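Probable M18 family aminopeptidase 1 (Thermotoga maritima, PDB 2GLF) probably acts as a metal-dependent aminopeptidase of the M18 family, releasing amino acids one at a time from the amino end of peptides. Local coordinates at residues A[17-22]-A[254-259]; A[47-52]-A[63-68]; A[75-80]-A[268-273]; A[86-91]-A[318-323]; A[261-266]-A[442-447]. All coordinates share one frame; numbering follows the deposited sequence.

Interaction 1: A[17-22]-A[254-259]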
# COMPACT_ATOMS: atom_id res chain seq x y z
N GLU A 17 46.90 23.46 23.39
CA GLU A 17 46.60 24.69 22.67
C GLU A 17 47.64 24.97 21.59
O GLU A 17 47.30 25.22 20.43
CB GLU A 17 46.55 25.88 23.63
CG GLU A 17 45.19 26.13 24.20
CD GLU A 17 44.16 26.31 23.12
OE1 GLU A 17 44.36 27.20 22.26
OE2 GLU A 17 43.15 25.57 23.12
N ALA A 18 48.91 24.92 21.98
CA ALA A 18 50.00 25.16 21.05
C ALA A 18 49.90 24.21 19.87
O ALA A 18 49.93 24.64 18.72
CB ALA A 18 51.33 24.98 21.75
N PHE A 19 49.77 22.92 20.16
CA PHE A 19 49.69 21.89 19.14
C PHE A 19 48.47 22.01 18.24
O PHE A 19 48.53 21.67 17.05
CB PHE A 19 49.71 20.50 19.77
CG PHE A 19 49.94 19.40 18.78
CD1 PHE A 19 51.20 19.22 18.22
CD2 PHE A 19 48.89 18.60 18.35
CE1 PHE A 19 51.41 18.25 17.24
CE2 PHE A 19 49.09 17.64 17.37
CZ PHE A 19 50.35 17.46 16.82
N SER A 20 47.36 22.49 18.79
CA SER A 20 46.14 22.64 18.00
C SER A 20 46.30 23.85 17.09
O SER A 20 45.80 23.86 15.96
CB SER A 20 44.92 22.84 18.91
OG SER A 20 44.97 24.09 19.57
N LYS A 21 47.01 24.86 17.58
CA LYS A 21 47.23 26.04 16.77
C LYS A 21 48.09 25.68 15.56
O LYS A 21 47.88 26.19 14.46
CB LYS A 21 47.90 27.14 17.59
CG LYS A 21 46.92 27.99 18.38
CD LYS A 21 47.55 29.29 18.84
CE LYS A 21 46.49 30.32 19.27
NZ LYS A 21 45.68 29.88 20.43
N GLU A 22 49.04 24.77 15.77
CA GLU A 22 49.93 24.33 14.70
C GLU A 22 49.16 23.47 13.69
O GLU A 22 49.39 23.56 12.48
CB GLU A 22 51.09 23.55 15.31
CG GLU A 22 52.01 24.41 16.15
CD GLU A 22 52.83 23.62 17.16
OE1 GLU A 22 53.69 24.23 17.82
OE2 GLU A 22 52.60 22.40 17.29
N ALA A 254 47.01 12.53 9.28
CA ALA A 254 48.17 12.79 8.45
C ALA A 254 49.09 13.76 9.18
O ALA A 254 50.31 13.60 9.19
CB ALA A 254 47.74 13.39 7.13
N TYR A 255 48.50 14.78 9.80
CA TYR A 255 49.29 15.77 10.51
C TYR A 255 49.93 15.22 11.77
O TYR A 255 51.11 15.46 12.02
CB TYR A 255 48.44 16.98 10.87
CG TYR A 255 49.25 18.12 11.44
CD1 TYR A 255 50.13 18.84 10.62
CD2 TYR A 255 49.18 18.45 12.79
CE1 TYR A 255 50.91 19.87 11.14
CE2 TYR A 255 49.96 19.49 13.32
CZ TYR A 255 50.82 20.19 12.48
OH TYR A 255 51.60 21.21 13.00
N THR A 256 49.15 14.50 12.57
CA THR A 256 49.66 13.93 13.81
C THR A 256 50.80 12.94 13.54
O THR A 256 51.75 12.88 14.31
CB THR A 256 48.56 13.21 14.63
OG1 THR A 256 47.78 12.37 13.76
CG2 THR A 256 47.66 14.23 15.30
N ALA A 257 50.69 12.18 12.46
CA ALA A 257 51.72 11.21 12.11
C ALA A 257 52.96 11.95 11.59
O ALA A 257 54.09 11.57 11.88
CB ALA A 257 51.21 10.24 11.07
N LEU A 258 52.74 13.00 10.80
CA LEU A 258 53.84 13.78 10.27
C LEU A 258 54.64 14.34 11.44
O LEU A 258 55.87 14.23 11.48
CB LEU A 258 53.31 14.94 9.43
CG LEU A 258 54.18 15.48 8.29
CD1 LEU A 258 53.83 16.94 8.08
CD2 LEU A 258 55.66 15.34 8.61
N ARG A 259 53.95 14.95 12.39
CA ARG A 259 54.60 15.53 13.55
C ARG A 259 55.31 14.48 14.40
O ARG A 259 56.35 14.74 14.99
CB ARG A 259 53.60 16.31 14.41
CG ARG A 259 53.10 17.60 13.74
CD ARG A 259 54.23 18.61 13.59
NE ARG A 259 54.72 19.03 14.89
CZ ARG A 259 54.03 19.79 15.73
NH1 ARG A 259 52.83 20.22 15.40
NH2 ARG A 259 54.53 20.07 16.93

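Interaction 2: A[47-52]-A[63-68]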
# COMPACT_ATOMS: atom_id res chain seq x y z
N SER A 47 63.37 20.38 8.28
CA SER A 47 63.55 19.10 8.96
C SER A 47 64.72 18.30 8.38
O SER A 47 65.25 17.40 9.03
CB SER A 47 62.27 18.25 8.84
OG SER A 47 61.16 18.91 9.42
N GLY A 48 65.11 18.62 7.15
CA GLY A 48 66.24 17.95 6.53
C GLY A 48 66.01 16.69 5.72
O GLY A 48 66.87 15.82 5.69
N PHE A 49 64.86 16.58 5.07
CA PHE A 49 64.61 15.39 4.26
C PHE A 49 65.00 15.67 2.82
O PHE A 49 65.06 16.83 2.39
CB PHE A 49 63.13 15.01 4.30
CG PHE A 49 62.71 14.24 5.51
CD1 PHE A 49 62.77 14.80 6.78
CD2 PHE A 49 62.19 12.95 5.38
CE1 PHE A 49 62.31 14.10 7.89
CE2 PHE A 49 61.72 12.24 6.48
CZ PHE A 49 61.78 12.81 7.74
N VAL A 50 65.27 14.61 2.07
CA VAL A 50 65.61 14.73 0.65
C VAL A 50 64.94 13.63 -0.15
O VAL A 50 64.68 12.54 0.37
CB VAL A 50 67.13 14.66 0.40
CG1 VAL A 50 67.81 15.88 0.99
CG2 VAL A 50 67.70 13.38 1.00
N PRO A 51 64.65 13.90 -1.43
CA PRO A 51 64.00 12.95 -2.33
C PRO A 51 64.76 11.63 -2.45
O PRO A 51 65.93 11.62 -2.84
CB PRO A 51 63.99 13.69 -3.67
CG PRO A 51 63.99 15.12 -3.27
CD PRO A 51 64.97 15.15 -2.13
N LEU A 52 64.11 10.52 -2.11
CA LEU A 52 64.75 9.21 -2.23
C LEU A 52 65.38 9.16 -3.62
O LEU A 52 64.94 9.88 -4.52
CB LEU A 52 63.70 8.10 -2.10
CG LEU A 52 64.20 6.65 -2.17
CD1 LEU A 52 65.16 6.41 -1.03
CD2 LEU A 52 63.03 5.68 -2.08
N THR A 63 66.79 9.91 5.59
CA THR A 63 65.65 10.70 6.01
C THR A 63 65.08 11.15 4.66
O THR A 63 65.18 12.31 4.27
CB THR A 63 66.08 11.91 6.85
OG1 THR A 63 67.01 12.70 6.10
CG2 THR A 63 66.74 11.45 8.14
N VAL A 64 64.50 10.18 3.97
CA VAL A 64 63.97 10.40 2.63
C VAL A 64 62.46 10.43 2.50
O VAL A 64 61.73 10.15 3.45
CB VAL A 64 64.47 9.30 1.69
CG1 VAL A 64 65.99 9.35 1.59
CG2 VAL A 64 64.01 7.95 2.20
N TYR A 65 62.01 10.75 1.29
CA TYR A 65 60.59 10.78 0.99
C TYR A 65 60.39 10.69 -0.51
O TYR A 65 61.20 11.19 -1.29
CB TYR A 65 59.94 12.07 1.53
CG TYR A 65 60.35 13.34 0.81
CD1 TYR A 65 59.97 13.58 -0.51
CD2 TYR A 65 61.12 14.30 1.47
CE1 TYR A 65 60.35 14.75 -1.17
CE2 TYR A 65 61.50 15.48 0.82
CZ TYR A 65 61.12 15.70 -0.50
OH TYR A 65 61.54 16.84 -1.16
N ALA A 66 59.32 10.03 -0.92
CA ALA A 66 59.01 9.88 -2.32
C ALA A 66 57.62 10.44 -2.57
O ALA A 66 56.67 10.11 -1.86
CB ALA A 66 59.05 8.41 -2.71
N VAL A 67 57.51 11.32 -3.56
CA VAL A 67 56.23 11.91 -3.92
C VAL A 67 55.73 11.06 -5.08
O VAL A 67 56.45 10.88 -6.05
CB VAL A 67 56.39 13.36 -4.40
CG1 VAL A 67 55.03 13.97 -4.73
CG2 VAL A 67 57.11 14.17 -3.34
N ASN A 68 54.52 10.52 -4.99
CA ASN A 68 54.00 9.69 -6.08
C ASN A 68 53.73 10.54 -7.31
O ASN A 68 54.58 10.63 -8.20
CB ASN A 68 52.74 8.95 -5.65
CG ASN A 68 52.26 7.95 -6.69
OD1 ASN A 68 51.55 7.00 -6.38
ND2 ASN A 68 52.66 8.17 -7.94

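Interaction 3: A[75-80]-A[268-273]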
# COMPACT_ATOMS: atom_id res chain seq x y z
N ALA A 75 57.24 9.09 3.44
CA ALA A 75 58.43 9.64 4.07
C ALA A 75 59.01 8.62 5.04
O ALA A 75 58.31 8.10 5.90
CB ALA A 75 58.08 10.91 4.82
N PHE A 76 60.30 8.33 4.88
CA PHE A 76 60.95 7.38 5.77
C PHE A 76 62.10 8.00 6.53
O PHE A 76 62.57 9.11 6.23
CB PHE A 76 61.49 6.18 4.99
CG PHE A 76 60.48 5.51 4.11
CD1 PHE A 76 60.43 5.80 2.75
CD2 PHE A 76 59.57 4.60 4.64
CE1 PHE A 76 59.49 5.20 1.93
CE2 PHE A 76 58.62 3.99 3.82
CZ PHE A 76 58.58 4.29 2.47
N ARG A 77 62.53 7.27 7.55
CA ARG A 77 63.67 7.63 8.38
C ARG A 77 64.34 6.29 8.60
O ARG A 77 64.22 5.68 9.67
CB ARG A 77 63.22 8.26 9.71
CG ARG A 77 62.86 9.72 9.59
CD ARG A 77 62.57 10.34 10.94
NE ARG A 77 63.73 10.28 11.83
CZ ARG A 77 63.72 10.66 13.11
NH1 ARG A 77 62.60 11.13 13.65
NH2 ARG A 77 64.82 10.55 13.84
N VAL A 78 64.99 5.80 7.54
CA VAL A 78 65.69 4.53 7.59
C VAL A 78 66.81 4.73 8.60
O VAL A 78 67.58 5.69 8.50
CB VAL A 78 66.28 4.17 6.22
CG1 VAL A 78 67.06 2.88 6.33
CG2 VAL A 78 65.17 4.02 5.21
N VAL A 79 66.88 3.83 9.57
CA VAL A 79 67.87 3.93 10.63
C VAL A 79 68.60 2.62 10.87
O VAL A 79 69.51 2.54 11.69
CB VAL A 79 67.16 4.42 11.92
CG1 VAL A 79 68.10 4.36 13.10
CG2 VAL A 79 66.68 5.85 11.72
N ASP A 80 68.21 1.58 10.14
CA ASP A 80 68.85 0.28 10.27
C ASP A 80 68.60 -0.52 9.00
O ASP A 80 68.18 0.03 7.99
CB ASP A 80 68.28 -0.47 11.47
CG ASP A 80 69.23 -1.55 11.99
OD1 ASP A 80 69.86 -2.24 11.16
OD2 ASP A 80 69.34 -1.71 13.22
N LYS A 268 64.19 1.65 15.49
CA LYS A 268 63.99 0.81 14.32
C LYS A 268 63.53 1.77 13.22
O LYS A 268 62.88 2.77 13.52
CB LYS A 268 62.90 -0.21 14.67
CG LYS A 268 62.39 -1.08 13.55
CD LYS A 268 61.23 -1.93 14.07
CE LYS A 268 60.73 -2.91 13.03
NZ LYS A 268 59.59 -3.74 13.52
N SER A 269 63.86 1.50 11.97
CA SER A 269 63.42 2.39 10.90
C SER A 269 61.93 2.71 11.05
O SER A 269 61.15 1.84 11.44
CB SER A 269 63.64 1.75 9.52
OG SER A 269 65.01 1.71 9.16
N ILE A 270 61.55 3.94 10.76
CA ILE A 270 60.15 4.33 10.85
C ILE A 270 59.75 5.10 9.60
O ILE A 270 60.60 5.44 8.77
CB ILE A 270 59.88 5.23 12.06
CG1 ILE A 270 60.63 6.55 11.91
CG2 ILE A 270 60.26 4.50 13.33
CD1 ILE A 270 60.25 7.62 12.92
N GLY A 271 58.46 5.38 9.45
CA GLY A 271 58.02 6.11 8.28
C GLY A 271 56.52 6.34 8.24
O GLY A 271 55.77 5.72 9.00
N VAL A 272 56.09 7.23 7.35
CA VAL A 272 54.68 7.56 7.19
C VAL A 272 54.34 7.65 5.70
O VAL A 272 55.06 8.28 4.93
CB VAL A 272 54.32 8.91 7.84
CG1 VAL A 272 52.84 9.16 7.69
CG2 VAL A 272 54.70 8.91 9.31
N ILE A 273 53.25 7.01 5.29
CA ILE A 273 52.83 7.07 3.90
C ILE A 273 51.46 7.73 3.80
O ILE A 273 50.55 7.44 4.58
CB ILE A 273 52.78 5.67 3.30
CG1 ILE A 273 54.13 4.99 3.51
CG2 ILE A 273 52.49 5.74 1.81
CD1 ILE A 273 54.09 3.52 3.24

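Interaction 4: A[86-91]-A[318-323]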
# COMPACT_ATOMS: atom_id res chain seq x y z
N LEU A 86 60.00 -2.04 9.75
CA LEU A 86 59.89 -0.66 10.19
C LEU A 86 58.53 -0.38 10.81
O LEU A 86 57.61 -1.19 10.68
CB LEU A 86 60.17 0.32 9.04
CG LEU A 86 59.54 0.22 7.64
CD1 LEU A 86 60.13 1.32 6.76
CD2 LEU A 86 59.83 -1.15 7.02
N ASN A 87 58.43 0.74 11.51
CA ASN A 87 57.18 1.14 12.14
C ASN A 87 56.54 2.22 11.29
O ASN A 87 56.94 3.39 11.33
CB ASN A 87 57.44 1.66 13.56
CG ASN A 87 57.59 0.55 14.57
OD1 ASN A 87 57.61 -0.64 14.22
ND2 ASN A 87 57.68 0.92 15.85
N LEU A 88 55.55 1.83 10.51
CA LEU A 88 54.85 2.76 9.64
C LEU A 88 53.46 3.09 10.13
O LEU A 88 52.74 2.22 10.62
CB LEU A 88 54.71 2.18 8.24
CG LEU A 88 55.94 1.84 7.43
CD1 LEU A 88 55.49 1.21 6.12
CD2 LEU A 88 56.77 3.10 7.19
N VAL A 89 53.09 4.34 10.00
CA VAL A 89 51.75 4.78 10.35
C VAL A 89 51.29 5.33 9.00
O VAL A 89 52.00 6.11 8.36
CB VAL A 89 51.78 5.87 11.44
CG1 VAL A 89 52.72 6.97 11.04
CG2 VAL A 89 50.39 6.41 11.68
N VAL A 90 50.13 4.89 8.52
CA VAL A 90 49.63 5.34 7.22
C VAL A 90 48.28 6.01 7.29
O VAL A 90 47.45 5.66 8.13
CB VAL A 90 49.53 4.17 6.24
CG1 VAL A 90 50.89 3.54 6.05
CG2 VAL A 90 48.53 3.14 6.75
N ALA A 91 48.07 6.97 6.40
CA ALA A 91 46.81 7.71 6.34
C ALA A 91 46.51 8.14 4.91
O ALA A 91 47.31 7.93 4.00
CB ALA A 91 46.87 8.92 7.25
N GLU A 318 57.34 -8.96 6.52
CA GLU A 318 57.10 -9.96 7.56
C GLU A 318 57.16 -9.28 8.93
O GLU A 318 56.35 -9.53 9.82
CB GLU A 318 58.17 -11.05 7.48
CG GLU A 318 57.62 -12.46 7.49
CD GLU A 318 56.82 -12.75 8.74
OE1 GLU A 318 55.77 -12.10 8.94
OE2 GLU A 318 57.25 -13.63 9.51
N ASN A 319 58.17 -8.43 9.10
CA ASN A 319 58.33 -7.65 10.31
C ASN A 319 57.65 -6.36 9.87
O ASN A 319 57.03 -6.34 8.81
CB ASN A 319 59.81 -7.41 10.60
CG ASN A 319 60.61 -8.70 10.65
OD1 ASN A 319 60.27 -9.64 11.37
ND2 ASN A 319 61.68 -8.76 9.87
N THR A 320 57.75 -5.30 10.65
CA THR A 320 57.09 -4.04 10.28
C THR A 320 55.67 -3.98 10.82
O THR A 320 54.78 -4.69 10.36
CB THR A 320 57.00 -3.83 8.73
OG1 THR A 320 58.32 -3.70 8.18
CG2 THR A 320 56.18 -2.58 8.41
N SER A 321 55.48 -3.13 11.81
CA SER A 321 54.18 -2.95 12.41
C SER A 321 53.54 -1.77 11.69
O SER A 321 54.18 -0.73 11.52
CB SER A 321 54.34 -2.66 13.89
OG SER A 321 55.20 -3.61 14.49
N VAL A 322 52.30 -1.94 11.25
CA VAL A 322 51.61 -0.86 10.56
C VAL A 322 50.44 -0.35 11.39
O VAL A 322 49.62 -1.13 11.88
CB VAL A 322 51.08 -1.32 9.17
CG1 VAL A 322 50.29 -0.20 8.52
CG2 VAL A 322 52.24 -1.73 8.28
N ILE A 323 50.39 0.96 11.57
CA ILE A 323 49.32 1.60 12.29
C ILE A 323 48.49 2.30 11.22
O ILE A 323 48.99 3.20 10.54
CB ILE A 323 49.83 2.68 13.27
CG1 ILE A 323 50.82 2.06 14.26
CG2 ILE A 323 48.64 3.32 13.99
CD1 ILE A 323 50.21 1.07 15.19

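Interaction 5: A[261-266]-A[442-447]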
# COMPACT_ATOMS: atom_id res chain seq x y z
N LEU A 261 56.52 11.53 13.21
CA LEU A 261 57.66 11.11 12.40
C LEU A 261 58.84 12.04 12.63
O LEU A 261 59.96 11.59 12.83
CB LEU A 261 57.31 11.13 10.91
CG LEU A 261 58.48 10.81 9.96
CD1 LEU A 261 58.87 9.36 10.15
CD2 LEU A 261 58.10 11.05 8.51
N LEU A 262 58.56 13.34 12.60
CA LEU A 262 59.59 14.35 12.77
C LEU A 262 60.23 14.46 14.15
O LEU A 262 61.39 14.87 14.26
CB LEU A 262 59.03 15.72 12.38
CG LEU A 262 58.51 15.87 10.95
CD1 LEU A 262 58.21 17.33 10.68
CD2 LEU A 262 59.54 15.36 9.95
N SER A 263 59.51 14.10 15.21
CA SER A 263 60.07 14.24 16.55
C SER A 263 60.34 12.93 17.27
O SER A 263 60.66 12.92 18.46
CB SER A 263 59.16 15.11 17.40
OG SER A 263 57.93 14.46 17.64
N ALA A 264 60.22 11.83 16.57
CA ALA A 264 60.46 10.55 17.21
C ALA A 264 61.96 10.24 17.33
O ALA A 264 62.78 10.75 16.56
CB ALA A 264 59.75 9.44 16.44
N ASN A 265 62.30 9.41 18.31
CA ASN A 265 63.66 8.95 18.52
C ASN A 265 63.54 7.46 18.20
O ASN A 265 63.31 6.64 19.09
CB ASN A 265 64.08 9.17 19.97
CG ASN A 265 64.04 10.62 20.36
OD1 ASN A 265 64.73 11.45 19.76
ND2 ASN A 265 63.24 10.96 21.37
N PRO A 266 63.65 7.11 16.91
CA PRO A 266 63.55 5.74 16.42
C PRO A 266 64.60 4.79 16.96
O PRO A 266 65.71 5.19 17.30
CB PRO A 266 63.67 5.91 14.91
CG PRO A 266 63.26 7.32 14.67
CD PRO A 266 63.91 8.04 15.80
N ALA A 442 50.44 9.02 20.91
CA ALA A 442 50.31 7.60 20.64
C ALA A 442 51.16 7.19 19.43
O ALA A 442 51.93 6.23 19.50
CB ALA A 442 48.85 7.25 20.40
N TYR A 443 51.02 7.92 18.33
CA TYR A 443 51.76 7.63 17.10
C TYR A 443 53.28 7.68 17.28
O TYR A 443 54.00 6.86 16.71
CB TYR A 443 51.37 8.61 16.00
CG TYR A 443 50.02 8.35 15.38
CD1 TYR A 443 49.48 9.24 14.45
CD2 TYR A 443 49.27 7.22 15.72
CE1 TYR A 443 48.23 9.01 13.88
CE2 TYR A 443 48.02 6.98 15.15
CZ TYR A 443 47.51 7.88 14.23
OH TYR A 443 46.28 7.67 13.65
N ARG A 444 53.76 8.65 18.05
CA ARG A 444 55.19 8.83 18.28
C ARG A 444 55.76 7.71 19.12
O ARG A 444 56.80 7.13 18.78
CB ARG A 444 55.45 10.17 18.96
CG ARG A 444 56.89 10.37 19.37
CD ARG A 444 57.10 11.72 20.05
NE ARG A 444 58.44 11.83 20.61
CZ ARG A 444 58.94 12.93 21.16
NH1 ARG A 444 58.20 14.03 21.22
NH2 ARG A 444 60.17 12.93 21.64
N SER A 445 55.10 7.42 20.23
CA SER A 445 55.56 6.38 21.12
C SER A 445 55.36 4.98 20.53
O SER A 445 55.93 4.01 21.01
CB SER A 445 54.87 6.50 22.48
OG SER A 445 53.46 6.57 22.33
N LEU A 446 54.54 4.87 19.49
CA LEU A 446 54.33 3.58 18.86
C LEU A 446 55.41 3.32 17.83
O LEU A 446 55.79 2.16 17.60
CB LEU A 446 52.96 3.51 18.19
CG LEU A 446 51.79 3.10 19.09
CD1 LEU A 446 50.50 3.20 18.30
CD2 LEU A 446 51.99 1.69 19.61
N MSE A 447 55.91 4.38 17.21
CA MSE A 447 56.97 4.24 16.22
C MSE A 447 58.26 3.96 16.97
O MSE A 447 59.13 3.21 16.50
CB MSE A 447 57.14 5.53 15.42
CG MSE A 447 55.91 5.99 14.70
SE MSE A 447 56.17 7.73 13.89
CE MSE A 447 55.91 7.25 12.03

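Interaction 1: A[17-22]-A[254-259]
Glu22 OE2 receives both terminal nitrogens of Arg259, making the salt bridge that ties residues 17-22 to residues 254-259. Arg259 NH1 is 2.9 Å from Glu22 OE2, above the carboxylate plane; the bond from NH2 is weak, and neither is straight. The two flat groups are strongly turned, with carboxylate and guanidinium planes 67° apart. Arg259 NH1 also donates to Tyr255 OH, one turn back on its own helix, at 2.9 Å. Arg259 CG lies over one face of the Tyr255 ring, and bends at chi2 and chi3 bring the guanidinium round to the carboxylate. The helices meet at 114° with their axes 11.8 Å apart, and so place the N-terminal helix 13-29 across helix 248-263, near whose start Asp249 binds both manganese ions of the metal centre. Phe19 lies beside the ion pair. Its CG is anti to the backbone N (chi1 -167°), which sends the ring across to helix 248-263, where CE1 lies over one guanidinium face, CZ is 4.1 Å from Tyr255 CE2, and the methyl CG2 of Thr256 sits at the ring edge. Phe19 also stacks on Tyr440 and Tyr255 on Phe26, while Thr256 OG1 is bonded to Ile252 O within its helix.

Interaction 2: A[47-52]-A[63-68]
Val50 pairs with Val64, and Pro51 with Tyr65, as parallel neighbours at the edge of the mixed sheet. Among the backbone bonds, Val50 N reaches Thr63 O at 3.2 Å and Leu52 N reaches Tyr65 O at 3.1 Å, while the one from Tyr65 N to Val50 O is weak. A side-chain bond extends the ladder: Thr63 OG1 donates to Gly48 O at 3.1 Å, from a direction tilted out of the carbonyl plane. The same threonine makes a CH-pi contact, its CB standing 4.2 Å from the centroid of the Phe49 ring, almost on the normal. Packing does the rest: one face of the Tyr65 ring lies against the Val50-Pro51 peptide, with Phe49 CB at its edge and Pro51 CG 4.0 Å from Tyr65 CZ; chi1 of 69° folds the ring over its own backbone to this place. Tyr65 OH bonds Asp45. With a serine in place of Tyr65, Phe49 CB and Pro51 CG would probably lose the surface they rest on and Asp45 its hydroxyl partner. Leu52 CD1 meets Val64 CG2 at 3.8 Å. With a short ladder and one weak bond, the edge strand is probably held as much by side-chain packing, aromatic and aliphatic alike, as by backbone bonds.

Interaction 3: A[75-80]-A[268-273]
Arg77 and Ile270 lie side by side and point the same way, with CB of the arginine 3.8 Å from CG1 of the isoleucine and Arg77 CD 4.1 Å from Ile270 CD1. Ile270 takes the position in which CG1 falls between its backbone N and carbonyl carbon (chi1 64°), and this brings the branch alongside the arginine's stem. Arg77 then bends at chi3, and its NH1 is held by the carbonyl oxygens of Leu261 and Ala264 at the end of helix 248-263. Ala75 and Val272 are on the same face of the sheet as this pair. Phe76 points to the opposite face, where its ring turns an edge to Ile270 O and, across from it, Gly271 presents no side chain; their CA atoms come within 4.1 Å. Beneath these side chains runs an antiparallel ladder, the strand directions 178° apart, in the mixed sheet of the metallopeptidase domain: Ala75 N and Val272 O are 2.8 Å apart, and Arg77 N is 2.9 Å from Ile270 O. The bond from Ile270 N back to Arg77 O is weak. Where strand 73-77 gives out, Ser269 carries the pairing on with its hydroxyl. Ser269 OG accepts from Val79 N at 2.9 Å with an N-H...O angle of 167°, and more weakly from Asp80 N, while Val78 CG1 packs 3.7 Å from the same oxygen.

Interaction 4: A[86-91]-A[318-323]
Thr320 closes the near end of this strand pair on Leu86. Its CB stands 3.3 Å from Leu86 O, and the two branches then divide the work. OG1, anti to the carbonyl carbon (chi1 -65°), accepts from Leu86 N at 2.8 Å and bonds Val316 O in the preceding helix. CG2 comes close to Leu86 O and within 4.2 Å of Leu86 CD2, the two side chains lying side by side. Past the threonine the backbones run parallel, 27° apart: Leu88 N binds Ser321 O, Ile323 N binds Leu88 O at 2.8 Å, and Val90 N binds Ile323 O at 2.9 Å. Only the bond from Ser321 N to Leu86 O is weak. Branched aliphatic side chains pack on both faces, Val89 CG2 against Ile323 CB at 4.1 Å and Val90 CG2 against Val322 CG1 at 4.2 Å. Asn87, on the face of Val89, gives its ND2 to Met447 O of the C-terminal helix. That helix covers Val89 and Ile323, whereas Ile273 of the neighbouring strand touches Leu88 and Val90. Such paired parallel strands form the centre of the mixed sheet of this metallopeptidase fold, and they lead on to His92 and Asp326, two ligands of one manganese ion.

Interaction 5: A[261-266]-A[442-447]
Helix 248-263 ends at Ser263, and Ala264, the first residue beyond it, comes closest to helix 433-449 at Arg444, with the two CA atoms 5.6 Å apart. Arg444 stretches along this helix end in a fully extended chain, CG anti to the backbone N (chi1 174°). Its CG rests on Ala264 CB at 4.2 Å, CD lies 3.7 Å from Ser263 OG, and the guanidinium then slides under the Ser263 carbonyl: the oxygen stands over one face of the group, 3.2 Å from CZ, where the N-H directions cannot serve it. No hydrogen bond joins the segments; the carbonyl oxygen and the guanidinium probably attract electrostatically, and the rest is van der Waals contact. At the guanidinium edge Asn265 ND2 lies 3.7 Å from Arg444 NH2, the amide plane steeply turned at 69°. Arg444 NH1 is bonded to Tyr440 OH, which also bonds Ser263 OG. With a leucine in place of Arg444, the Ser263 carbonyl would probably lose its charged cover and Tyr440 OH one of its partners. Deeper in, SE of Met447, modelled as selenomethionine, lies 3.9 Å from Leu261 N, and the bend at the last torsion puts Met447 CE 4.1 Å from Leu261 CD1. Here the two helices settle on one face of the mixed sheet: Leu261 and Met447 both pack onto Ile270 and Val272 of strand 270-275, and Leu446 turns to helix 370-382.

How the interactions relate
Interactions 2, 3 and 4 are alternate pairings across one mixed sheet, from the partly exposed edge of interaction 2 to the wholly buried interaction 4. Interactions 1 and 5 share helix 248-263, but interaction 1, which is buried, joins it to the N-terminal helix and interaction 5, only partly buried, to the C-terminal one. Chemistry follows place: backbone ladders hold the sheet contacts, aided by rings at the edge and aliphatic branches at the centre, whereas each helix contact includes an arginine, in an ion pair beside aromatic rings in interaction 1 and flat against a carbonyl oxygen in interaction 5. Arg77 links interaction 3 to the helix end of interaction 5, and Asn87 links interaction 4 to its C-terminal helix.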